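Local coordinates for protein fusolin (Anomala cuprea entomopoxvirus, PDB 4YN1) that forms the crystalline spindles that enhance the virulence of its insect poxvirus, and probably acts on chitin as a lytic polysaccharide monooxygenase, at residues Q208-V213 with C228-F233; F138-I143 with R194-I199; Y40-V45 with S53-A58; P75-I80 with R214-D219. All coordinates share one frame; numbering follows the deposited sequence.

Contact 1 (Q208-V213 with C228-F233); sequences QFVIYV and CVDAVF. With EDO (1,2-ethanediol), chain C.
Phe209 and Ala231 are hydrogen-bonded partners in the beta hairpin of strands 209-217 and 223-234, part of the immunoglobulin-like core expected of a lytic polysaccharide monooxygenase. Phe209 N reaches Ala231 O at 2.8 Å in an almost straight bond (175°), Ala231 N returns one to Phe209 O, and Ile211 and Val229 form a second such pair of hydrogen bonds two residues on.

The Phe209 side chain tells how one sheet face is packed. From CB, CG lies between the backbone N and the carbonyl carbon (chi1 60°), which folds the ring back over its partner strand. CG and CD1 pass above Ala231 O, and the methyl of Ala231 sits under the same ring face, its CB 3.7 Å from Phe209 CZ. CE1 turns to the next aromatic and lies 3.5 Å from Phe233 CE2, the two ring planes inclined by 31°. The two rings also share Val202 of strand 194-203, and Ile211 with Val229 continues this apolar face.

The other face is more polar. Cys228 SG, which forms a disulfide with Cys93, lies 3.6 Å from Tyr212 CD1, while the Tyr212 hydroxyl bonds to Leu92 O. Asp230 OD1 forms a salt bridge with Arg10. A water donates to Asp230 OD1 at 2.7 Å and to Phe209 O at 2.8 Å, and accepts from Gln208 NE2, which also bonds to Trp117 O.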
# COMPACT_ATOMS: atom_id res chain seq x y z
N GLN A 208 -10.39 -7.81 -4.18
CA GLN A 208 -9.25 -7.26 -3.45
C GLN A 208 -8.96 -5.89 -4.07
O GLN A 208 -9.03 -5.71 -5.29
CB GLN A 208 -8.04 -8.17 -3.54
CG GLN A 208 -6.90 -7.63 -2.72
CD GLN A 208 -5.76 -8.60 -2.56
OE1 GLN A 208 -5.95 -9.82 -2.48
NE2 GLN A 208 -4.56 -8.09 -2.55
N PHE A 209 -8.69 -4.89 -3.21
CA PHE A 209 -8.53 -3.51 -3.68
C PHE A 209 -7.34 -2.84 -3.00
O PHE A 209 -6.68 -3.43 -2.13
CB PHE A 209 -9.85 -2.72 -3.41
CG PHE A 209 -10.29 -2.63 -1.96
CD1 PHE A 209 -11.06 -3.63 -1.38
CD2 PHE A 209 -9.92 -1.55 -1.17
CE1 PHE A 209 -11.45 -3.55 -0.05
CE2 PHE A 209 -10.36 -1.45 0.15
CZ PHE A 209 -11.07 -2.48 0.72
N VAL A 210 -7.04 -1.64 -3.44
CA VAL A 210 -5.94 -0.89 -2.88
C VAL A 210 -6.49 0.45 -2.37
O VAL A 210 -7.36 1.09 -3.03
CB VAL A 210 -4.74 -0.65 -3.85
CG1 VAL A 210 -3.72 0.32 -3.25
CG2 VAL A 210 -4.07 -1.94 -4.24
N ILE A 211 -6.01 0.83 -1.18
CA ILE A 211 -6.24 2.12 -0.55
C ILE A 211 -4.90 2.85 -0.74
O ILE A 211 -3.83 2.29 -0.42
CB ILE A 211 -6.65 2.06 0.93
CG1 ILE A 211 -7.95 1.24 1.13
CG2 ILE A 211 -6.73 3.47 1.52
CD1 ILE A 211 -8.26 0.87 2.60
N TYR A 212 -4.92 4.03 -1.32
CA TYR A 212 -3.70 4.77 -1.61
C TYR A 212 -3.74 6.03 -0.78
O TYR A 212 -4.68 6.82 -0.91
CB TYR A 212 -3.62 5.11 -3.08
CG TYR A 212 -2.28 5.63 -3.53
CD1 TYR A 212 -1.13 4.85 -3.40
CD2 TYR A 212 -2.18 6.81 -4.25
CE1 TYR A 212 0.09 5.27 -3.90
CE2 TYR A 212 -0.95 7.23 -4.78
CZ TYR A 212 0.18 6.49 -4.56
OH TYR A 212 1.38 6.89 -5.10
N VAL A 213 -2.80 6.15 0.15
CA VAL A 213 -2.73 7.23 1.12
C VAL A 213 -1.64 8.21 0.74
O VAL A 213 -0.48 7.83 0.58
CB VAL A 213 -2.52 6.68 2.53
CG1 VAL A 213 -2.41 7.82 3.55
CG2 VAL A 213 -3.64 5.70 2.92
N CYS A 228 0.73 2.46 -0.72
CA CYS A 228 -0.29 1.49 -1.13
C CYS A 228 -0.63 0.62 0.05
O CYS A 228 0.28 0.19 0.74
CB CYS A 228 0.20 0.64 -2.29
SG CYS A 228 0.27 1.56 -3.81
N VAL A 229 -1.92 0.37 0.26
CA VAL A 229 -2.45 -0.46 1.33
C VAL A 229 -3.35 -1.51 0.69
O VAL A 229 -4.36 -1.15 0.08
CB VAL A 229 -3.23 0.40 2.33
CG1 VAL A 229 -3.94 -0.47 3.35
CG2 VAL A 229 -2.34 1.43 3.03
N ASP A 230 -2.98 -2.80 0.81
CA ASP A 230 -3.76 -3.91 0.27
C ASP A 230 -4.87 -4.28 1.24
O ASP A 230 -4.61 -4.55 2.42
CB ASP A 230 -2.85 -5.11 -0.06
CG ASP A 230 -1.79 -4.72 -1.11
OD1 ASP A 230 -2.17 -4.35 -2.23
OD2 ASP A 230 -0.57 -4.76 -0.77
N ALA A 231 -6.09 -4.41 0.71
CA ALA A 231 -7.25 -4.79 1.53
C ALA A 231 -8.30 -5.57 0.75
O ALA A 231 -8.32 -5.56 -0.48
CB ALA A 231 -7.86 -3.52 2.13
N VAL A 232 -9.15 -6.25 1.47
CA VAL A 232 -10.29 -6.99 0.91
C VAL A 232 -11.35 -7.11 1.99
O VAL A 232 -11.03 -7.23 3.17
CB VAL A 232 -9.82 -8.40 0.40
CG1 VAL A 232 -9.41 -9.32 1.55
CG2 VAL A 232 -10.88 -9.05 -0.46
N PHE A 233 -12.61 -7.11 1.59
CA PHE A 233 -13.70 -7.32 2.51
C PHE A 233 -14.06 -8.79 2.52
O PHE A 233 -14.07 -9.43 1.47
CB PHE A 233 -14.93 -6.49 2.13
CG PHE A 233 -14.75 -5.01 2.31
CD1 PHE A 233 -14.57 -4.47 3.58
CD2 PHE A 233 -14.75 -4.15 1.22
CE1 PHE A 233 -14.41 -3.10 3.75
CE2 PHE A 233 -14.57 -2.79 1.39
CZ PHE A 233 -14.41 -2.26 2.65
C1 EDO C . -14.28 -11.31 -1.07
O1 EDO C . -14.86 -10.02 -1.07
C2 EDO C . -15.38 -12.38 -0.79
O2 EDO C . -16.02 -12.12 0.46
O HOH W 1 -4.62 -5.18 -2.99

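Contact 2 (F138-I143 with R194-I199); sequences FCPTAI and RVYRMI
Tyr196 and Phe138 face each other as a hydrogen-bonded antiparallel pair in a four-stranded sheet, and their rings diverge while staying on the same face of it. Phe138 N gives a 2.8 Å bond to Tyr196 O, and Tyr196 N returns one to Phe138 O. With CG anti to the carbonyl carbon (chi1 -65°), the Tyr196 ring leans over the sheet face towards Pro140 and Ile143. In Phe138 CG is opposite the backbone N (chi1 -174°), and the ring tilts away from the neighbouring strand. Both rings reach Trp215 and Phe149, Phe138 meeting Phe149 edge-to-face.

Pro140 meets Tyr196 at the ring edge, its CB 3.8 Å from CE2 and near the ring plane. Lacking an amide hydrogen, Pro140 brings its CD within 3.4 Å of Arg194 O instead of continuing the ladder. Further out, Ile143 CG2 crosses the phenol tip, 4.1 Å from Tyr196 OH, whose hydrogen-bond partner is Glu145. The bent Met198 chain places CE 4.2 Å from Phe138 CB.

Trp215 of strand 209-217 and Phe149 of strand 147-154 belong to the other sheet, making this the core between two sheets, consistent with the beta-sandwich of lytic polysaccharide monooxygenases. Strand 2-6 lies beyond 131-140 and strand 180-182 beyond 194-203, and the Cys139-Cys189 disulfide ties the first central strand to the loop before the second.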
# COMPACT_ATOMS: atom_id res chain seq x y z
N PHE A 138 -2.21 6.35 10.66
CA PHE A 138 -0.97 6.68 9.98
C PHE A 138 0.05 6.97 11.08
O PHE A 138 -0.23 7.73 12.02
CB PHE A 138 -1.16 7.88 9.04
CG PHE A 138 0.06 8.15 8.22
CD1 PHE A 138 1.07 8.97 8.71
CD2 PHE A 138 0.19 7.62 6.95
CE1 PHE A 138 2.21 9.21 7.95
CE2 PHE A 138 1.37 7.81 6.23
CZ PHE A 138 2.34 8.65 6.70
N CYS A 139 1.21 6.33 10.95
CA CYS A 139 2.28 6.33 11.94
C CYS A 139 3.41 7.30 11.49
O CYS A 139 4.18 6.98 10.59
CB CYS A 139 2.77 4.90 12.08
SG CYS A 139 4.05 4.65 13.33
N PRO A 140 3.43 8.54 12.00
CA PRO A 140 4.46 9.51 11.57
C PRO A 140 5.78 9.24 12.31
O PRO A 140 5.78 9.01 13.53
CB PRO A 140 3.85 10.84 11.97
CG PRO A 140 3.10 10.52 13.19
CD PRO A 140 2.61 9.12 13.06
N THR A 141 6.89 9.24 11.59
CA THR A 141 8.22 9.11 12.21
C THR A 141 8.91 10.46 12.35
O THR A 141 10.00 10.53 12.90
CB THR A 141 9.06 8.06 11.51
OG1 THR A 141 9.28 8.44 10.17
CG2 THR A 141 8.39 6.70 11.52
N ALA A 142 8.32 11.51 11.80
CA ALA A 142 8.74 12.89 11.93
C ALA A 142 7.47 13.73 11.87
O ALA A 142 6.57 13.39 11.10
CB ALA A 142 9.67 13.28 10.79
N ILE A 143 7.39 14.79 12.64
CA ILE A 143 6.21 15.66 12.65
C ILE A 143 6.46 16.86 11.78
O ILE A 143 7.20 17.77 12.14
CB ILE A 143 5.79 16.04 14.08
CG1 ILE A 143 5.56 14.80 14.97
CG2 ILE A 143 4.53 16.91 14.05
CD1 ILE A 143 4.43 13.85 14.52
N ARG A 194 2.51 9.35 19.18
CA ARG A 194 1.38 10.07 18.59
C ARG A 194 1.19 9.61 17.15
O ARG A 194 2.14 9.24 16.47
CB ARG A 194 1.63 11.57 18.59
CG ARG A 194 1.70 12.14 20.00
CD ARG A 194 2.13 13.57 20.05
NE ARG A 194 2.15 13.98 21.46
CZ ARG A 194 3.12 13.70 22.32
NH1 ARG A 194 4.24 13.10 21.92
NH2 ARG A 194 3.01 14.06 23.60
N VAL A 195 -0.04 9.65 16.70
CA VAL A 195 -0.43 9.18 15.36
C VAL A 195 -1.43 10.11 14.75
O VAL A 195 -1.98 10.97 15.43
CB VAL A 195 -1.04 7.75 15.46
CG1 VAL A 195 -0.01 6.71 15.89
CG2 VAL A 195 -2.26 7.72 16.34
N TYR A 196 -1.76 9.88 13.48
CA TYR A 196 -2.87 10.55 12.80
C TYR A 196 -3.90 9.48 12.50
O TYR A 196 -3.60 8.51 11.78
CB TYR A 196 -2.44 11.18 11.48
CG TYR A 196 -1.45 12.31 11.62
CD1 TYR A 196 -1.87 13.59 11.97
CD2 TYR A 196 -0.09 12.10 11.42
CE1 TYR A 196 -0.95 14.64 12.11
CE2 TYR A 196 0.83 13.14 11.56
CZ TYR A 196 0.38 14.41 11.87
OH TYR A 196 1.29 15.42 11.97
N ARG A 197 -5.08 9.59 13.12
CA ARG A 197 -6.18 8.68 12.88
C ARG A 197 -7.25 9.42 12.11
O ARG A 197 -7.54 10.57 12.42
CB ARG A 197 -6.76 8.06 14.15
CG ARG A 197 -5.78 7.12 14.87
CD ARG A 197 -6.46 6.29 15.98
NE ARG A 197 -7.05 7.17 16.98
CZ ARG A 197 -6.48 7.58 18.11
NH1 ARG A 197 -5.29 7.12 18.48
NH2 ARG A 197 -7.10 8.44 18.90
N MET A 198 -7.83 8.79 11.11
CA MET A 198 -8.87 9.45 10.31
C MET A 198 -9.89 8.40 9.88
O MET A 198 -9.53 7.25 9.61
CB MET A 198 -8.26 10.20 9.09
CG MET A 198 -7.56 9.31 8.10
SD MET A 198 -6.13 9.98 7.26
CE MET A 198 -4.84 9.75 8.58
N ILE A 199 -11.16 8.76 9.88
CA ILE A 199 -12.22 7.85 9.47
C ILE A 199 -12.36 7.97 7.98
O ILE A 199 -12.77 9.02 7.48
CB ILE A 199 -13.60 8.11 10.18
CG1 ILE A 199 -13.46 8.12 11.73
CG2 ILE A 199 -14.63 7.07 9.71
CD1 ILE A 199 -12.90 6.92 12.29

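Contact 3 (Y40-V45 with S53-A58); sequences YVFNKV and SQAASA
In Phe42, CG stands opposite the backbone N (chi1 -176°), a setting that carries the ring across to Ala55; in Val45 CG1 does the same (chi1 169°) and arrives at the backbone of that same alanine. Together they clasp Ala55 in an antiparallel helical hairpin whose segment axes approach to 7.9 Å, a close spacing consistent with the small alanine side chains facing the first helix.

Ala55 CB lies over one face of the Phe42 ring, 3.9 Å from its centroid and nearer the rim than the middle, a CH-pi contact. The same methyl also comes to 3.4 Å from Phe42 O, so it is covered by both ring and main chain. Beyond it, Phe42 CE1 touches Ala56 CB at 4.0 Å. The branches of Val45 divide their work: CG1 rests 3.5 Å from Ala55 CA, while CG2 meets Ala58 CB at 3.6 Å. Val41 CG1 closes on that last methyl from one helical turn earlier, giving a seam whose side-chain contacts are all apolar.

The seam joins helix 32-47 to helix 52-64 well away from the centre of the chain. Trp100 extends it beside Val45, Pro24 borders Ala56, and Lys44 and Ser57 bind Asp107 and Arg103 outside it.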
# COMPACT_ATOMS: atom_id res chain seq x y z
N TYR A 40 13.44 -8.27 -7.47
CA TYR A 40 13.26 -7.46 -8.67
C TYR A 40 14.29 -6.33 -8.70
O TYR A 40 14.95 -6.08 -9.72
CB TYR A 40 11.82 -6.89 -8.67
CG TYR A 40 11.52 -6.01 -9.85
CD1 TYR A 40 11.05 -6.55 -11.04
CD2 TYR A 40 11.79 -4.65 -9.81
CE1 TYR A 40 10.86 -5.76 -12.16
CE2 TYR A 40 11.56 -3.84 -10.92
CZ TYR A 40 11.12 -4.41 -12.11
OH TYR A 40 10.93 -3.66 -13.23
N VAL A 41 14.40 -5.61 -7.60
CA VAL A 41 15.35 -4.49 -7.54
C VAL A 41 16.79 -5.01 -7.57
O VAL A 41 17.64 -4.44 -8.25
CB VAL A 41 15.07 -3.60 -6.30
CG1 VAL A 41 16.16 -2.55 -6.12
CG2 VAL A 41 13.71 -2.94 -6.45
N PHE A 42 17.04 -6.07 -6.83
CA PHE A 42 18.37 -6.69 -6.76
C PHE A 42 18.79 -7.08 -8.18
O PHE A 42 19.85 -6.66 -8.63
CB PHE A 42 18.32 -7.90 -5.84
CG PHE A 42 19.65 -8.59 -5.62
CD1 PHE A 42 20.51 -8.16 -4.62
CD2 PHE A 42 20.02 -9.69 -6.37
CE1 PHE A 42 21.71 -8.84 -4.37
CE2 PHE A 42 21.25 -10.33 -6.16
CZ PHE A 42 22.08 -9.90 -5.17
N ASN A 43 17.93 -7.82 -8.90
CA ASN A 43 18.22 -8.22 -10.28
C ASN A 43 18.26 -7.06 -11.28
O ASN A 43 19.04 -7.11 -12.24
CB ASN A 43 17.26 -9.30 -10.75
CG ASN A 43 17.50 -10.60 -10.08
OD1 ASN A 43 18.51 -10.81 -9.42
ND2 ASN A 43 16.57 -11.51 -10.21
N LYS A 44 17.51 -5.99 -11.04
CA LYS A 44 17.57 -4.80 -11.89
C LYS A 44 18.95 -4.15 -11.77
O LYS A 44 19.56 -3.80 -12.78
CB LYS A 44 16.48 -3.79 -11.50
CG LYS A 44 16.34 -2.57 -12.38
CD LYS A 44 15.07 -1.81 -11.99
CE LYS A 44 15.00 -0.41 -12.54
NZ LYS A 44 13.75 0.26 -12.10
N VAL A 45 19.47 -4.02 -10.54
CA VAL A 45 20.77 -3.39 -10.36
C VAL A 45 21.88 -4.23 -11.04
O VAL A 45 22.73 -3.65 -11.71
CB VAL A 45 21.09 -3.11 -8.88
CG1 VAL A 45 22.55 -2.71 -8.69
CG2 VAL A 45 20.15 -2.04 -8.33
N SER A 53 27.05 -5.99 -4.00
CA SER A 53 26.93 -5.09 -2.85
C SER A 53 26.00 -3.94 -3.18
O SER A 53 25.18 -3.57 -2.34
CB SER A 53 28.30 -4.54 -2.46
OG SER A 53 29.03 -5.59 -1.86
N GLN A 54 26.13 -3.37 -4.38
CA GLN A 54 25.28 -2.27 -4.82
C GLN A 54 23.82 -2.76 -4.97
O GLN A 54 22.90 -2.03 -4.63
CB GLN A 54 25.76 -1.70 -6.16
CG GLN A 54 27.01 -0.82 -6.02
CD GLN A 54 27.55 -0.38 -7.36
OE1 GLN A 54 27.72 -1.19 -8.25
NE2 GLN A 54 27.78 0.90 -7.56
N ALA A 55 23.65 -3.97 -5.50
CA ALA A 55 22.33 -4.59 -5.71
C ALA A 55 21.66 -4.91 -4.39
O ALA A 55 20.48 -4.61 -4.23
CB ALA A 55 22.46 -5.85 -6.57
N ALA A 56 22.40 -5.48 -3.42
CA ALA A 56 21.83 -5.77 -2.09
C ALA A 56 21.49 -4.44 -1.40
O ALA A 56 20.40 -4.31 -0.84
CB ALA A 56 22.80 -6.57 -1.24
N SER A 57 22.36 -3.44 -1.53
CA SER A 57 22.13 -2.14 -0.92
C SER A 57 20.85 -1.47 -1.46
O SER A 57 20.06 -0.96 -0.67
CB SER A 57 23.34 -1.23 -1.09
OG SER A 57 23.06 0.09 -0.66
N ALA A 58 20.67 -1.47 -2.79
CA ALA A 58 19.49 -0.88 -3.43
C ALA A 58 18.21 -1.59 -2.98
O ALA A 58 17.24 -0.92 -2.65
CB ALA A 58 19.63 -0.97 -4.95

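Contact 4 (P75-I80 with R214-D219); sequences PNFRDI and RWQRID. With NAG (2-acetamido-2-deoxy-beta-D-glucopyranose), chain B; NAG (2-acetamido-2-deoxy-beta-D-glucopyranose), chain D.
Phe77 occupies a type I beta turn from Asn76 to Asp79 and packs against the end of strand 209-217, just before an inverse gamma turn centred on Ile218. The first turn is closed by Asp79 N bonding to Asn76 O, and Asp79 then serves as N-cap of helix 80-87.

The extended Arg214 side chain spans the gap. Its NH2 donates in the guanidinium plane to Phe77 O (2.8 Å, 171°), and also to Gln216 OE1 at 2.8 Å, this time from above the carbonyl plane. Phe77 CG sits between its backbone N and carbonyl carbon (chi1 62°), directing the ring towards Gln216 and Ile218. Held by Arg214 and by NE2 donating to Arg217 O and Gly222 O, the Gln216 amide is turned only 12° from that ring plane. Arg217 O stands over the ring's centre, and Asp219 O approaches Phe77 CE2 to 3.3 Å. Arg78 lays its guanidinium over Phe77 CZ, while its NH2 meets Ile218 CG2 at 3.7 Å. A water links Arg78 O with Arg214 NH1.

Two N-acetylglucosamines cover Arg78 and Ile80. The turn, which leads into helix 80-87, is bonded to Arg214 of strand 209-217, itself paired with Glu150 of the adjacent strand 147-154, which also binds the glycan.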
# COMPACT_ATOMS: atom_id res chain seq x y z
N PRO A 75 5.94 23.86 -5.21
CA PRO A 75 4.79 24.65 -4.75
C PRO A 75 3.43 24.39 -5.37
O PRO A 75 2.45 24.80 -4.78
CB PRO A 75 5.27 26.12 -4.95
CG PRO A 75 6.25 26.05 -5.98
CD PRO A 75 6.94 24.71 -5.87
N ASN A 76 3.34 23.64 -6.47
CA ASN A 76 2.06 23.30 -7.11
C ASN A 76 1.39 22.03 -6.50
O ASN A 76 0.49 21.47 -7.13
CB ASN A 76 2.31 23.07 -8.60
CG ASN A 76 2.89 24.26 -9.32
OD1 ASN A 76 2.53 25.39 -9.04
ND2 ASN A 76 3.77 24.02 -10.29
N PHE A 77 1.85 21.56 -5.33
CA PHE A 77 1.35 20.34 -4.67
C PHE A 77 -0.17 20.19 -4.53
O PHE A 77 -0.64 19.06 -4.45
CB PHE A 77 2.01 20.17 -3.26
CG PHE A 77 1.70 21.27 -2.28
CD1 PHE A 77 0.55 21.24 -1.51
CD2 PHE A 77 2.59 22.31 -2.08
CE1 PHE A 77 0.24 22.29 -0.65
CE2 PHE A 77 2.29 23.35 -1.20
CZ PHE A 77 1.11 23.35 -0.52
N ARG A 78 -0.94 21.29 -4.41
CA ARG A 78 -2.40 21.19 -4.25
C ARG A 78 -3.10 20.69 -5.49
O ARG A 78 -4.24 20.24 -5.39
CB ARG A 78 -3.03 22.54 -3.88
CG ARG A 78 -2.57 23.04 -2.51
CD ARG A 78 -3.06 24.42 -2.19
NE ARG A 78 -2.40 25.01 -1.01
CZ ARG A 78 -1.24 25.67 -1.01
NH1 ARG A 78 -0.56 25.86 -2.14
NH2 ARG A 78 -0.75 26.16 0.13
N ASP A 79 -2.48 20.86 -6.64
CA ASP A 79 -3.06 20.51 -7.93
C ASP A 79 -2.82 19.05 -8.23
O ASP A 79 -1.72 18.70 -8.61
CB ASP A 79 -2.45 21.42 -9.02
CG ASP A 79 -3.04 21.21 -10.40
OD1 ASP A 79 -4.01 20.41 -10.53
OD2 ASP A 79 -2.52 21.81 -11.37
N ILE A 80 -3.84 18.22 -8.09
CA ILE A 80 -3.69 16.78 -8.36
C ILE A 80 -3.26 16.49 -9.81
O ILE A 80 -2.49 15.55 -10.03
CB ILE A 80 -4.94 15.98 -7.90
CG1 ILE A 80 -4.59 14.49 -7.60
CG2 ILE A 80 -6.10 16.12 -8.88
CD1 ILE A 80 -3.73 14.27 -6.39
N ARG A 214 -2.01 9.49 0.73
CA ARG A 214 -1.10 10.57 0.42
C ARG A 214 -1.06 11.52 1.63
O ARG A 214 -2.10 12.02 2.04
CB ARG A 214 -1.57 11.31 -0.82
CG ARG A 214 -0.73 12.55 -1.17
CD ARG A 214 -1.33 13.28 -2.35
NE ARG A 214 -0.49 14.40 -2.73
CZ ARG A 214 -0.89 15.60 -3.14
NH1 ARG A 214 -2.17 15.85 -3.35
NH2 ARG A 214 -0.01 16.54 -3.40
N TRP A 215 0.13 11.74 2.19
CA TRP A 215 0.33 12.71 3.28
C TRP A 215 1.16 13.81 2.66
O TRP A 215 2.33 13.59 2.39
CB TRP A 215 1.10 12.08 4.45
CG TRP A 215 1.27 13.01 5.61
CD1 TRP A 215 0.41 13.99 6.01
CD2 TRP A 215 2.25 12.88 6.66
NE1 TRP A 215 0.83 14.53 7.20
CE2 TRP A 215 1.97 13.88 7.61
CE3 TRP A 215 3.41 12.11 6.82
CZ2 TRP A 215 2.72 14.04 8.79
CZ3 TRP A 215 4.11 12.23 8.01
CH2 TRP A 215 3.81 13.23 8.94
N GLN A 216 0.57 15.00 2.43
CA GLN A 216 1.25 16.07 1.73
C GLN A 216 1.61 17.22 2.67
O GLN A 216 0.73 17.75 3.33
CB GLN A 216 0.30 16.57 0.62
CG GLN A 216 0.82 17.73 -0.24
CD GLN A 216 2.14 17.44 -0.92
OE1 GLN A 216 2.28 16.50 -1.71
NE2 GLN A 216 3.15 18.23 -0.67
N ARG A 217 2.85 17.64 2.66
CA ARG A 217 3.28 18.81 3.44
C ARG A 217 2.83 20.07 2.72
O ARG A 217 3.01 20.19 1.50
CB ARG A 217 4.79 18.82 3.61
CG ARG A 217 5.22 17.73 4.58
CD ARG A 217 6.68 17.40 4.47
NE ARG A 217 7.55 18.51 4.87
CZ ARG A 217 8.85 18.41 5.10
NH1 ARG A 217 9.48 17.25 4.96
NH2 ARG A 217 9.55 19.48 5.48
N ILE A 218 2.29 21.03 3.48
CA ILE A 218 1.83 22.32 2.94
C ILE A 218 3.04 23.17 3.08
O ILE A 218 3.28 23.75 4.13
CB ILE A 218 0.60 22.87 3.68
CG1 ILE A 218 -0.57 21.96 3.49
CG2 ILE A 218 0.24 24.33 3.21
CD1 ILE A 218 -1.66 22.16 4.40
N ASP A 219 3.85 23.17 2.04
CA ASP A 219 5.17 23.76 2.08
C ASP A 219 5.71 24.05 0.68
O ASP A 219 5.39 23.28 -0.22
CB ASP A 219 5.99 22.66 2.75
CG ASP A 219 7.43 22.92 2.89
OD1 ASP A 219 7.81 23.58 3.87
OD2 ASP A 219 8.19 22.45 2.02
C1 NAG B . -7.36 23.31 -3.58
C2 NAG B . -6.87 24.69 -3.14
C3 NAG B . -7.13 25.68 -4.27
C4 NAG B . -6.45 25.22 -5.55
C5 NAG B . -6.82 23.77 -5.88
C6 NAG B . -5.96 23.20 -6.98
C7 NAG B . -6.89 25.36 -0.76
C8 NAG B . -7.76 25.73 0.41
N2 NAG B . -7.53 25.11 -1.92
O3 NAG B . -6.57 26.94 -3.89
O4 NAG B . -6.90 26.02 -6.64
O5 NAG B . -6.62 22.93 -4.73
O6 NAG B . -6.57 22.06 -7.56
O7 NAG B . -5.67 25.32 -0.66
C1 NAG D . -8.20 18.61 -1.36
C2 NAG D . -8.18 18.82 -2.87
C3 NAG D . -7.36 20.08 -3.16
C4 NAG D . -7.91 21.27 -2.40
C5 NAG D . -8.00 20.93 -0.91
C6 NAG D . -8.64 22.02 -0.07
C7 NAG D . -8.15 17.02 -4.52
C8 NAG D . -7.42 15.81 -5.02
N2 NAG D . -7.58 17.66 -3.50
O3 NAG D . -7.34 20.33 -4.57
O4 NAG D . -7.06 22.39 -2.56
O5 NAG D . -8.82 19.76 -0.76
O6 NAG D . -9.94 22.34 -0.55
O7 NAG D . -9.19 17.41 -5.03
O HOH W 2 -4.04 18.17 -3.35

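Overall arrangement
Contacts 1 and 4 share strand 209-217 and lie at successive places along it, their centres about 22 Å apart; contact 1 pairs it with its hairpin neighbour, contact 4 meets the loop that leads into helix 80-87. Contact 2 belongs to the other sheet. It faces contact 4 at about 17 Å between centres, and the two interlock through Trp215, whose CE3 is 3.3 Å from Phe138 CE1; Val213 of contact 1 also touches Phe138. Contact 3 stands apart in the helical part, about 14 Å from contact 1 at the nearest atoms. Contact 4 supplies Arg78, Asp79 and Ile80 to the glycan pocket, and the Tyr212 side chain of contact 1 is about 10 Å from a sugar.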